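Local coordinates for protein elongation factor G (Thermus thermophilus, PDB 2DY1) that binds GTP with magnesium and, as a member of the elongation factor G family, probably acts as a GTPase in the translocation step of protein synthesis, at residues G167-L172 and G255-G260; V105-G110 and T134-G139; L161-G166 and G178-Y183. One frame throughout, in Å; residues are numbered along the deposited sequence.

Interaction 1: G167-L172 and G255-G260; sequences GKWVGL and GEREIG. With GTP (guanosine-5'-triphosphate), chain C.
Ile259 packs on the indole of Trp169, its CD1 methyl centred over the six-membered ring, 3.7 Å from the centroid and 5° off the normal, a CH-pi contact made squarely over the face. Both isoleucine methyls lie over the same face, with Ile259 CG2 3.5 Å from Trp169 CZ2. The two side chains approach from opposite directions, and a chi1 of 174° swings the indole to the carbonyl side of Trp169, over Ile259. Leu172 extends the apolar patch: its CD2 lies near Ile259 CG2, and its CD1 rests 3.9 Å from Gly260 CA. At the outer end Arg257, bent at chi2 and chi3, passes its CG close to the indole. One water joins the segments here, donating to Trp169 O and accepting from Arg257 NH2, both at 2.9 Å, with the water at the edge of the guanidinium and in its plane. Lys168 crosses this arginine at about a right angle, and their like-charged ends, Lys168 NZ and Arg257 NH2, are 4.3 Å apart. A weak bond from Trp169 NE1 to Gly171 O adds to the hold on the indole. Further out, a classic beta bulge at Val170 and Gly171 lies opposite Leu163, and a G1 bulge at Glu258 and Ile259 lies opposite Ser254, just before helix 261-271. On the nucleotide side Glu256 lays CB and CG over one face of the guanine and accepts from GTP O2' through OE1 at 2.6 Å. Strand 168-174 thus backs the loop after strand 248-252, which corresponds to the G5 element of P-loop GTPases.

Interaction 2: V105-G110 and T134-G139; sequences VSAEAG and TKLDKG. With GTP (guanosine-5'-triphosphate), chain C.
Backbone bonds join strand 100-106 to the loop entered from strand 129-134: Thr134 N donates to Val105 O and Ala107 N to Thr134 O (2.8 Å), flanking the parallel bridge between Ser106 and Thr134. Lys135 then runs out as an extended chain along the nucleotide. Its CB sits 4.0 Å from Ser106 OG; CG lies over the face of the guanine turned away from Glu256, 3.4 Å from GTP C6; CD passes Ser106 OG at 3.7 Å; CE reaches GTP O4'. At the tip, NZ makes a weak bond to GTP O4' and a hydrogen bond to Gly19 O of the P-loop. Lys135 and Asp137 belong to the TKLD sequence, the form taken here by the NKxD guanine-recognition motif of P-loop GTPases. Asp137 reads the base with both oxygens, OD1 accepting from GTP N1 at 2.7 Å, nearly straight at 170°, and OD2 from N2, while Lys135 N donates to O6. A chi1 of 161° sets Ser106 OG on the carbonyl side, where it accepts from Glu108 N in an ST turn. Beside it Ala107 CB meets Leu136 CD1 at 3.7 Å. Toward solvent Glu108 crosses Lys138 at about a right angle, OE2 forming a long salt bridge to NZ at 3.5 Å, and Lys138 CG lies 3.4 Å from GTP N2.

Interaction 3: L161-G166 and G178-Y183; sequences LPLYEG and GKAYRY
Strands 161-165 and 179-183 run in the same general sense but 57° apart, with their axes 7.9 Å from each other at closest approach. They belong to the first and third strands of a four-strand antiparallel meander, 156-165, 168-174, 179-184 and 187-191, at one end of the large mixed sheet of the GTP-binding domain; the contact is therefore made by side chains reaching past the second strand. Leu163 leads with one methyl. Its CD2 comes 3.7 Å from Tyr181 O, with Arg182 CB and Ala180 CB a little farther off, and so rests against the backbone and the side-chain roots of the far strand. Toward the C-terminal ends of both strands, Glu165 and Arg182 pair. Extended beyond CG, the glutamate meets the arginine at about a right angle, yet carboxylate and guanidinium planes differ by only 8°. The grip is side-on and bidentate, which fixes the mutual rotation of the two flat groups. Glu184 takes the remaining nitrogen, Arg182 NH1, in a second salt bridge, so the guanidinium is held by two carboxylates, which probably stabilise its positive charge. Arg182 NH2 donates to the syn lone pair of Glu165 OE1 at 2.8 Å with an angle of 171°, and Arg182 NE reaches Glu165 OE2 at 2.8 Å, also from the syn side but somewhat out of the carboxylate plane.

In the fold
From the N terminus, interaction 2 closes first, joining the end of strand 100-106 to the loop after strand 129-134 and closing the loop that holds helix 113-124. Interaction 3 opens next on strand 156-165; before it closes on strand 179-184, interaction 1 opens on strand 168-174, so these two cross, and interaction 1 shuts a much longer loop at 255-260, before helix 261-271. Strand 168-174 lies between the two strands of interaction 3 and bonds to both, Val170 O meeting Tyr183 N at 2.8 Å. Asp137 packs against Trp169 and Arg257, linking interactions 1 and 2 beside GTP, while Leu136 touches Pro162 and Tyr164 of segment 161-166. All three contacts reach the same mixed sheet.

Interaction 1: G167-L172 and G255-G260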
loop_
_atom_site.group_PDB
_atom_site.type_symbol
_atom_site.label_atom_id
_atom_site.label_comp_id
_atom_site.label_asym_id
_atom_site.label_seq_id
_atom_site.Cartn_x
_atom_site.Cartn_y
_atom_site.Cartn_z
ATOM N N GLY A 167 27.241 18.016 -27.005
ATOM C CA GLY A 167 27.092 16.947 -26.029
ATOM C C GLY A 167 26.332 17.289 -24.757
ATOM O O GLY A 167 26.034 16.400 -23.964
ATOM N N LYS A 168 26.007 18.565 -24.563
ATOM C CA LYS A 168 25.289 18.992 -23.374
ATOM C C LYS A 168 23.800 19.166 -23.667
ATOM O O LYS A 168 23.431 19.811 -24.654
ATOM C CB LYS A 168 25.865 20.319 -22.886
ATOM C CG LYS A 168 25.152 20.921 -21.684
ATOM C CD LYS A 168 25.755 22.266 -21.340
ATOM C CE LYS A 168 25.078 22.912 -20.147
ATOM N NZ LYS A 168 25.578 24.304 -19.950
ATOM N N TRP A 169 22.952 18.594 -22.817
ATOM C CA TRP A 169 21.496 18.727 -23.000
ATOM C C TRP A 169 21.110 20.138 -22.574
ATOM O O TRP A 169 21.326 20.521 -21.421
ATOM C CB TRP A 169 20.767 17.710 -22.135
ATOM C CG TRP A 169 19.277 17.879 -22.161
ATOM C CD1 TRP A 169 18.487 18.054 -23.272
ATOM C CD2 TRP A 169 18.396 17.841 -21.040
ATOM N NE1 TRP A 169 17.164 18.123 -22.904
ATOM C CE2 TRP A 169 17.079 17.995 -21.540
ATOM C CE3 TRP A 169 18.588 17.694 -19.657
ATOM C CZ2 TRP A 169 15.958 18.000 -20.710
ATOM C CZ3 TRP A 169 17.467 17.705 -18.826
ATOM C CH2 TRP A 169 16.169 17.856 -19.362
ATOM N N VAL A 170 20.538 20.903 -23.496
ATOM C CA VAL A 170 20.161 22.292 -23.233
ATOM C C VAL A 170 18.718 22.633 -23.531
ATOM O O VAL A 170 18.282 23.744 -23.238
ATOM C CB VAL A 170 21.024 23.290 -24.059
ATOM C CG1 VAL A 170 22.494 23.100 -23.721
ATOM C CG2 VAL A 170 20.790 23.087 -25.572
ATOM N N GLY A 171 17.969 21.700 -24.106
ATOM C CA GLY A 171 16.606 22.046 -24.441
ATOM C C GLY A 171 15.767 20.965 -25.075
ATOM O O GLY A 171 16.040 19.770 -24.951
ATOM N N LEU A 172 14.743 21.428 -25.790
ATOM C CA LEU A 172 13.770 20.549 -26.405
ATOM C C LEU A 172 13.533 20.823 -27.869
ATOM O O LEU A 172 13.617 21.967 -28.324
ATOM C CB LEU A 172 12.395 20.742 -25.733
ATOM C CG LEU A 172 12.238 20.613 -24.224
ATOM C CD1 LEU A 172 10.772 20.785 -23.851
ATOM C CD2 LEU A 172 12.744 19.243 -23.801
ATOM N N GLY A 255 13.271 19.425 -13.377
ATOM C CA GLY A 255 13.098 20.550 -12.475
ATOM C C GLY A 255 14.444 21.030 -11.952
ATOM O O GLY A 255 14.578 22.169 -11.535
ATOM N N GLU A 256 15.454 20.162 -12.033
ATOM C CA GLU A 256 16.797 20.492 -11.533
ATOM C C GLU A 256 17.512 21.406 -12.525
ATOM O O GLU A 256 18.124 22.387 -12.136
ATOM C CB GLU A 256 17.589 19.204 -11.331
ATOM C CG GLU A 256 18.893 19.353 -10.578
ATOM C CD GLU A 256 18.672 19.558 -9.098
ATOM O OE1 GLU A 256 17.785 18.873 -8.535
ATOM O OE2 GLU A 256 19.384 20.395 -8.500
ATOM N N ARG A 257 17.409 21.091 -13.814
ATOM C CA ARG A 257 18.035 21.911 -14.857
ATOM C C ARG A 257 17.087 23.014 -15.347
ATOM O O ARG A 257 17.474 23.851 -16.161
ATOM C CB ARG A 257 18.417 21.031 -16.061
ATOM C CG ARG A 257 19.359 19.886 -15.775
ATOM C CD ARG A 257 20.709 20.410 -15.343
ATOM N NE ARG A 257 21.249 21.319 -16.344
ATOM C CZ ARG A 257 22.251 22.166 -16.125
ATOM N NH1 ARG A 257 22.828 22.222 -14.931
ATOM N NH2 ARG A 257 22.672 22.962 -17.100
ATOM N N GLU A 258 15.853 23.019 -14.840
ATOM C CA GLU A 258 14.824 23.967 -15.248
ATOM C C GLU A 258 14.666 23.992 -16.765
ATOM O O GLU A 258 14.698 25.049 -17.390
ATOM C CB GLU A 258 15.104 25.382 -14.719
ATOM C CG GLU A 258 14.744 25.530 -13.235
ATOM C CD GLU A 258 13.237 25.652 -12.962
ATOM O OE1 GLU A 258 12.386 25.394 -13.875
ATOM O OE2 GLU A 258 12.919 26.009 -11.798
ATOM N N ILE A 259 14.504 22.806 -17.336
ATOM C CA ILE A 259 14.294 22.655 -18.773
ATOM C C ILE A 259 12.914 22.045 -19.028
ATOM O O ILE A 259 12.569 21.014 -18.444
ATOM C CB ILE A 259 15.365 21.725 -19.398
ATOM C CG1 ILE A 259 16.729 22.425 -19.399
ATOM C CG2 ILE A 259 14.951 21.324 -20.832
ATOM C CD1 ILE A 259 17.885 21.500 -19.850
ATOM N N GLY A 260 12.117 22.703 -19.874
ATOM C CA GLY A 260 10.809 22.175 -20.259
ATOM C C GLY A 260 9.704 22.143 -19.229
ATOM O O GLY A 260 8.726 21.436 -19.415
HETATM P PG GTP C . 10.558 10.126 -4.141
HETATM O O1G GTP C . 11.518 9.585 -2.972
HETATM O O2G GTP C . 9.517 11.178 -3.522
HETATM O O3G GTP C . 9.882 9.039 -4.885
HETATM O O3B GTP C . 11.587 10.945 -5.070
HETATM P PB GTP C . 11.162 12.012 -6.191
HETATM O O1B GTP C . 10.703 11.279 -7.394
HETATM O O2B GTP C . 10.243 13.015 -5.602
HETATM O O3A GTP C . 12.583 12.644 -6.587
HETATM P PA GTP C . 13.183 13.985 -5.942
HETATM O O1A GTP C . 12.509 15.154 -6.551
HETATM O O2A GTP C . 13.178 13.850 -4.467
HETATM O "O5'" GTP C . 14.700 13.978 -6.472
HETATM C "C5'" GTP C . 15.621 13.049 -5.899
HETATM C "C4'" GTP C . 17.051 13.447 -6.256
HETATM O "O4'" GTP C . 17.092 13.589 -7.685
HETATM C "C3'" GTP C . 17.369 14.827 -5.673
HETATM O "O3'" GTP C . 18.767 14.901 -5.383
HETATM C "C2'" GTP C . 17.016 15.766 -6.826
HETATM O "O2'" GTP C . 17.820 16.947 -6.736
HETATM C "C1'" GTP C . 17.532 14.921 -7.989
HETATM N N9 GTP C . 16.970 15.331 -9.296
HETATM C C8 GTP C . 15.676 15.453 -9.590
HETATM N N7 GTP C . 15.535 15.704 -10.890
HETATM C C5 GTP C . 16.748 15.748 -11.432
HETATM C C6 GTP C . 17.216 15.970 -12.723
HETATM O O6 GTP C . 16.448 16.134 -13.670
HETATM N N1 GTP C . 18.599 15.966 -12.943
HETATM C C2 GTP C . 19.477 15.738 -11.876
HETATM N N2 GTP C . 20.791 15.731 -12.081
HETATM N N3 GTP C . 18.988 15.523 -10.645
HETATM C C4 GTP C . 17.667 15.523 -10.413
HETATM O O HOH W 1 21.665 22.905 -19.798
#

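Interaction 2: V105-G110 and T134-G139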
loop_
_atom_site.group_PDB
_atom_site.type_symbol
_atom_site.label_atom_id
_atom_site.label_comp_id
_atom_site.label_asym_id
_atom_site.label_seq_id
_atom_site.Cartn_x
_atom_site.Cartn_y
_atom_site.Cartn_z
ATOM N N VAL A 105 10.004 9.181 -15.261
ATOM C CA VAL A 105 10.943 8.105 -15.560
ATOM C C VAL A 105 12.331 8.731 -15.699
ATOM O O VAL A 105 12.546 9.616 -16.523
ATOM C CB VAL A 105 10.573 7.397 -16.904
ATOM C CG1 VAL A 105 11.680 6.397 -17.324
ATOM C CG2 VAL A 105 9.247 6.683 -16.753
ATOM N N SER A 106 13.280 8.271 -14.886
ATOM C CA SER A 106 14.650 8.779 -14.968
ATOM C C SER A 106 15.318 8.233 -16.238
ATOM O O SER A 106 15.242 7.035 -16.510
ATOM C CB SER A 106 15.442 8.314 -13.735
ATOM O OG SER A 106 16.832 8.392 -13.984
ATOM N N ALA A 107 15.965 9.105 -17.006
ATOM C CA ALA A 107 16.623 8.680 -18.232
ATOM C C ALA A 107 17.769 7.722 -17.925
ATOM O O ALA A 107 18.175 6.948 -18.782
ATOM C CB ALA A 107 17.144 9.888 -19.000
ATOM N N GLU A 108 18.273 7.768 -16.701
ATOM C CA GLU A 108 19.369 6.885 -16.296
ATOM C C GLU A 108 18.908 5.455 -16.092
ATOM O O GLU A 108 19.578 4.501 -16.477
ATOM C CB GLU A 108 19.940 7.268 -14.938
ATOM C CG GLU A 108 20.542 8.598 -14.738
ATOM C CD GLU A 108 21.734 8.473 -13.813
ATOM O OE1 GLU A 108 22.874 8.472 -14.323
ATOM O OE2 GLU A 108 21.529 8.344 -12.585
ATOM N N ALA A 109 17.770 5.319 -15.426
ATOM C CA ALA A 109 17.250 4.008 -15.077
ATOM C C ALA A 109 16.174 3.390 -15.941
ATOM O O ALA A 109 16.036 2.169 -15.963
ATOM C CB ALA A 109 16.777 4.041 -13.627
ATOM N N GLY A 110 15.390 4.206 -16.632
ATOM C CA GLY A 110 14.331 3.651 -17.453
ATOM C C GLY A 110 13.187 3.196 -16.565
ATOM O O GLY A 110 13.078 3.636 -15.416
ATOM N N THR A 134 12.976 12.525 -16.890
ATOM C CA THR A 134 13.820 13.400 -16.079
ATOM C C THR A 134 15.274 12.950 -16.086
ATOM O O THR A 134 15.606 11.903 -16.621
ATOM C CB THR A 134 13.377 13.339 -14.625
ATOM O OG1 THR A 134 13.483 11.973 -14.178
ATOM C CG2 THR A 134 11.921 13.828 -14.491
ATOM N N LYS A 135 16.125 13.769 -15.471
ATOM C CA LYS A 135 17.545 13.451 -15.305
ATOM C C LYS A 135 18.376 13.161 -16.555
ATOM O O LYS A 135 19.431 12.517 -16.465
ATOM C CB LYS A 135 17.678 12.270 -14.326
ATOM C CG LYS A 135 17.073 12.547 -12.954
ATOM C CD LYS A 135 17.415 11.419 -11.957
ATOM C CE LYS A 135 17.031 11.785 -10.521
ATOM N NZ LYS A 135 17.539 10.789 -9.505
ATOM N N LEU A 136 17.929 13.618 -17.724
ATOM C CA LEU A 136 18.733 13.359 -18.914
ATOM C C LEU A 136 20.092 14.078 -18.795
ATOM O O LEU A 136 21.058 13.682 -19.461
ATOM C CB LEU A 136 17.993 13.812 -20.181
ATOM C CG LEU A 136 18.671 13.459 -21.515
ATOM C CD1 LEU A 136 18.744 11.946 -21.662
ATOM C CD2 LEU A 136 17.901 14.072 -22.684
ATOM N N ASP A 137 20.183 15.089 -17.937
ATOM C CA ASP A 137 21.440 15.831 -17.775
ATOM C C ASP A 137 22.526 14.955 -17.178
ATOM O O ASP A 137 23.716 15.299 -17.238
ATOM C CB ASP A 137 21.245 17.076 -16.903
ATOM C CG ASP A 137 20.693 16.747 -15.522
ATOM O OD1 ASP A 137 19.609 16.114 -15.456
ATOM O OD2 ASP A 137 21.337 17.130 -14.514
ATOM N N LYS A 138 22.131 13.823 -16.606
ATOM C CA LYS A 138 23.112 12.924 -16.031
ATOM C C LYS A 138 23.814 12.061 -17.095
ATOM O O LYS A 138 24.738 11.317 -16.770
ATOM C CB LYS A 138 22.463 12.093 -14.918
ATOM C CG LYS A 138 21.900 12.997 -13.819
ATOM C CD LYS A 138 21.351 12.243 -12.614
ATOM C CE LYS A 138 22.456 11.805 -11.664
ATOM N NZ LYS A 138 21.885 11.124 -10.463
ATOM N N GLY A 139 23.383 12.157 -18.362
ATOM C CA GLY A 139 24.072 11.440 -19.442
ATOM C C GLY A 139 23.513 10.279 -20.266
ATOM O O GLY A 139 24.228 9.728 -21.119
HETATM P PG GTP C . 10.558 10.126 -4.141
HETATM O O1G GTP C . 11.518 9.585 -2.972
HETATM O O2G GTP C . 9.517 11.178 -3.522
HETATM O O3G GTP C . 9.882 9.039 -4.885
HETATM O O3B GTP C . 11.587 10.945 -5.070
HETATM P PB GTP C . 11.162 12.012 -6.191
HETATM O O1B GTP C . 10.703 11.279 -7.394
HETATM O O2B GTP C . 10.243 13.015 -5.602
HETATM O O3A GTP C . 12.583 12.644 -6.587
HETATM P PA GTP C . 13.183 13.985 -5.942
HETATM O O1A GTP C . 12.509 15.154 -6.551
HETATM O O2A GTP C . 13.178 13.850 -4.467
HETATM O "O5'" GTP C . 14.700 13.978 -6.472
HETATM C "C5'" GTP C . 15.621 13.049 -5.899
HETATM C "C4'" GTP C . 17.051 13.447 -6.256
HETATM O "O4'" GTP C . 17.092 13.589 -7.685
HETATM C "C3'" GTP C . 17.369 14.827 -5.673
HETATM O "O3'" GTP C . 18.767 14.901 -5.383
HETATM C "C2'" GTP C . 17.016 15.766 -6.826
HETATM O "O2'" GTP C . 17.820 16.947 -6.736
HETATM C "C1'" GTP C . 17.532 14.921 -7.989
HETATM N N9 GTP C . 16.970 15.331 -9.296
HETATM C C8 GTP C . 15.676 15.453 -9.590
HETATM N N7 GTP C . 15.535 15.704 -10.890
HETATM C C5 GTP C . 16.748 15.748 -11.432
HETATM C C6 GTP C . 17.216 15.970 -12.723
HETATM O O6 GTP C . 16.448 16.134 -13.670
HETATM N N1 GTP C . 18.599 15.966 -12.943
HETATM C C2 GTP C . 19.477 15.738 -11.876
HETATM N N2 GTP C . 20.791 15.731 -12.081
HETATM N N3 GTP C . 18.988 15.523 -10.645
HETATM C C4 GTP C . 17.667 15.523 -10.413
#

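Interaction 3: L161-G166 and G178-Y183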
loop_
_atom_site.group_PDB
_atom_site.type_symbol
_atom_site.label_atom_id
_atom_site.label_comp_id
_atom_site.label_asym_id
_atom_site.label_seq_id
_atom_site.Cartn_x
_atom_site.Cartn_y
_atom_site.Cartn_z
ATOM N N LEU A 161 12.038 15.700 -28.251
ATOM C CA LEU A 161 13.334 15.055 -28.458
ATOM C C LEU A 161 14.310 16.042 -27.793
ATOM O O LEU A 161 14.028 17.224 -27.657
ATOM C CB LEU A 161 13.665 14.886 -29.937
ATOM C CG LEU A 161 12.777 13.884 -30.667
ATOM C CD1 LEU A 161 13.216 13.859 -32.132
ATOM C CD2 LEU A 161 12.857 12.492 -30.051
ATOM N N PRO A 162 15.473 15.561 -27.363
ATOM C CA PRO A 162 16.418 16.470 -26.714
ATOM C C PRO A 162 17.224 17.363 -27.633
ATOM O O PRO A 162 17.649 16.940 -28.722
ATOM C CB PRO A 162 17.317 15.528 -25.921
ATOM C CG PRO A 162 17.301 14.259 -26.742
ATOM C CD PRO A 162 15.904 14.157 -27.300
ATOM N N LEU A 163 17.411 18.611 -27.207
ATOM C CA LEU A 163 18.268 19.521 -27.958
ATOM C C LEU A 163 19.624 19.505 -27.272
ATOM O O LEU A 163 19.728 19.758 -26.076
ATOM C CB LEU A 163 17.712 20.948 -27.962
ATOM C CG LEU A 163 18.591 21.952 -28.704
ATOM C CD1 LEU A 163 18.573 21.591 -30.193
ATOM C CD2 LEU A 163 18.058 23.376 -28.510
ATOM N N TYR A 164 20.669 19.165 -28.024
ATOM C CA TYR A 164 22.020 19.139 -27.479
ATOM C C TYR A 164 22.898 20.194 -28.125
ATOM O O TYR A 164 22.685 20.578 -29.278
ATOM C CB TYR A 164 22.698 17.795 -27.747
ATOM C CG TYR A 164 22.163 16.638 -26.944
ATOM C CD1 TYR A 164 22.601 16.414 -25.636
ATOM C CD2 TYR A 164 21.229 15.765 -27.486
ATOM C CE1 TYR A 164 22.112 15.332 -24.891
ATOM C CE2 TYR A 164 20.748 14.691 -26.758
ATOM C CZ TYR A 164 21.186 14.474 -25.468
ATOM O OH TYR A 164 20.720 13.378 -24.756
ATOM N N GLU A 165 23.891 20.646 -27.371
ATOM C CA GLU A 165 24.885 21.589 -27.877
ATOM C C GLU A 165 26.202 21.015 -27.382
ATOM O O GLU A 165 26.455 20.942 -26.180
ATOM C CB GLU A 165 24.648 23.007 -27.337
ATOM C CG GLU A 165 23.488 23.706 -28.014
ATOM C CD GLU A 165 23.174 25.066 -27.412
ATOM O OE1 GLU A 165 23.855 25.444 -26.436
ATOM O OE2 GLU A 165 22.242 25.736 -27.916
ATOM N N GLY A 166 27.021 20.551 -28.320
ATOM C CA GLY A 166 28.304 19.980 -27.952
ATOM C C GLY A 166 28.214 18.912 -26.877
ATOM O O GLY A 166 29.013 18.901 -25.936
ATOM N N GLY A 178 8.276 21.109 -35.290
ATOM C CA GLY A 178 9.584 21.255 -35.910
ATOM C C GLY A 178 10.274 22.520 -35.437
ATOM O O GLY A 178 10.870 23.264 -36.220
ATOM N N LYS A 179 10.178 22.777 -34.138
ATOM C CA LYS A 179 10.795 23.949 -33.556
ATOM C C LYS A 179 11.599 23.498 -32.361
ATOM O O LYS A 179 11.312 22.456 -31.771
ATOM C CB LYS A 179 9.735 24.971 -33.143
ATOM C CG LYS A 179 9.012 25.594 -34.338
ATOM C CD LYS A 179 8.152 26.768 -33.927
ATOM C CE LYS A 179 7.411 27.338 -35.130
ATOM N NZ LYS A 179 6.491 28.444 -34.743
ATOM N N ALA A 180 12.618 24.271 -32.021
ATOM C CA ALA A 180 13.471 23.915 -30.908
ATOM C C ALA A 180 13.594 25.091 -29.944
ATOM O O ALA A 180 13.428 26.256 -30.332
ATOM C CB ALA A 180 14.848 23.508 -31.420
ATOM N N TYR A 181 13.905 24.769 -28.693
ATOM C CA TYR A 181 14.033 25.775 -27.651
ATOM C C TYR A 181 15.183 25.428 -26.733
ATOM O O TYR A 181 15.294 24.288 -26.291
ATOM C CB TYR A 181 12.748 25.829 -26.820
ATOM C CG TYR A 181 11.521 26.049 -27.670
ATOM C CD1 TYR A 181 10.860 24.976 -28.258
ATOM C CD2 TYR A 181 11.093 27.341 -27.975
ATOM C CE1 TYR A 181 9.794 25.182 -29.143
ATOM C CE2 TYR A 181 10.035 27.563 -28.861
ATOM C CZ TYR A 181 9.393 26.484 -29.437
ATOM O OH TYR A 181 8.346 26.718 -30.300
ATOM N N ARG A 182 16.025 26.408 -26.438
ATOM C CA ARG A 182 17.143 26.165 -25.540
ATOM C C ARG A 182 16.909 26.933 -24.251
ATOM O O ARG A 182 16.219 27.956 -24.242
ATOM C CB ARG A 182 18.469 26.598 -26.184
ATOM C CG ARG A 182 18.666 28.086 -26.294
ATOM C CD ARG A 182 19.988 28.424 -27.014
ATOM N NE ARG A 182 21.176 27.799 -26.433
ATOM C CZ ARG A 182 21.845 28.256 -25.375
ATOM N NH1 ARG A 182 21.455 29.365 -24.748
ATOM N NH2 ARG A 182 22.910 27.600 -24.944
ATOM N N TYR A 183 17.485 26.435 -23.168
ATOM C CA TYR A 183 17.339 27.057 -21.867
ATOM C C TYR A 183 18.657 27.491 -21.264
ATOM O O TYR A 183 19.671 26.811 -21.390
ATOM C CB TYR A 183 16.671 26.078 -20.890
ATOM C CG TYR A 183 15.252 25.777 -21.233
ATOM C CD1 TYR A 183 14.929 24.945 -22.307
ATOM C CD2 TYR A 183 14.213 26.361 -20.508
ATOM C CE1 TYR A 183 13.602 24.704 -22.649
ATOM C CE2 TYR A 183 12.897 26.126 -20.844
ATOM C CZ TYR A 183 12.596 25.302 -21.906
ATOM O OH TYR A 183 11.286 25.053 -22.211
#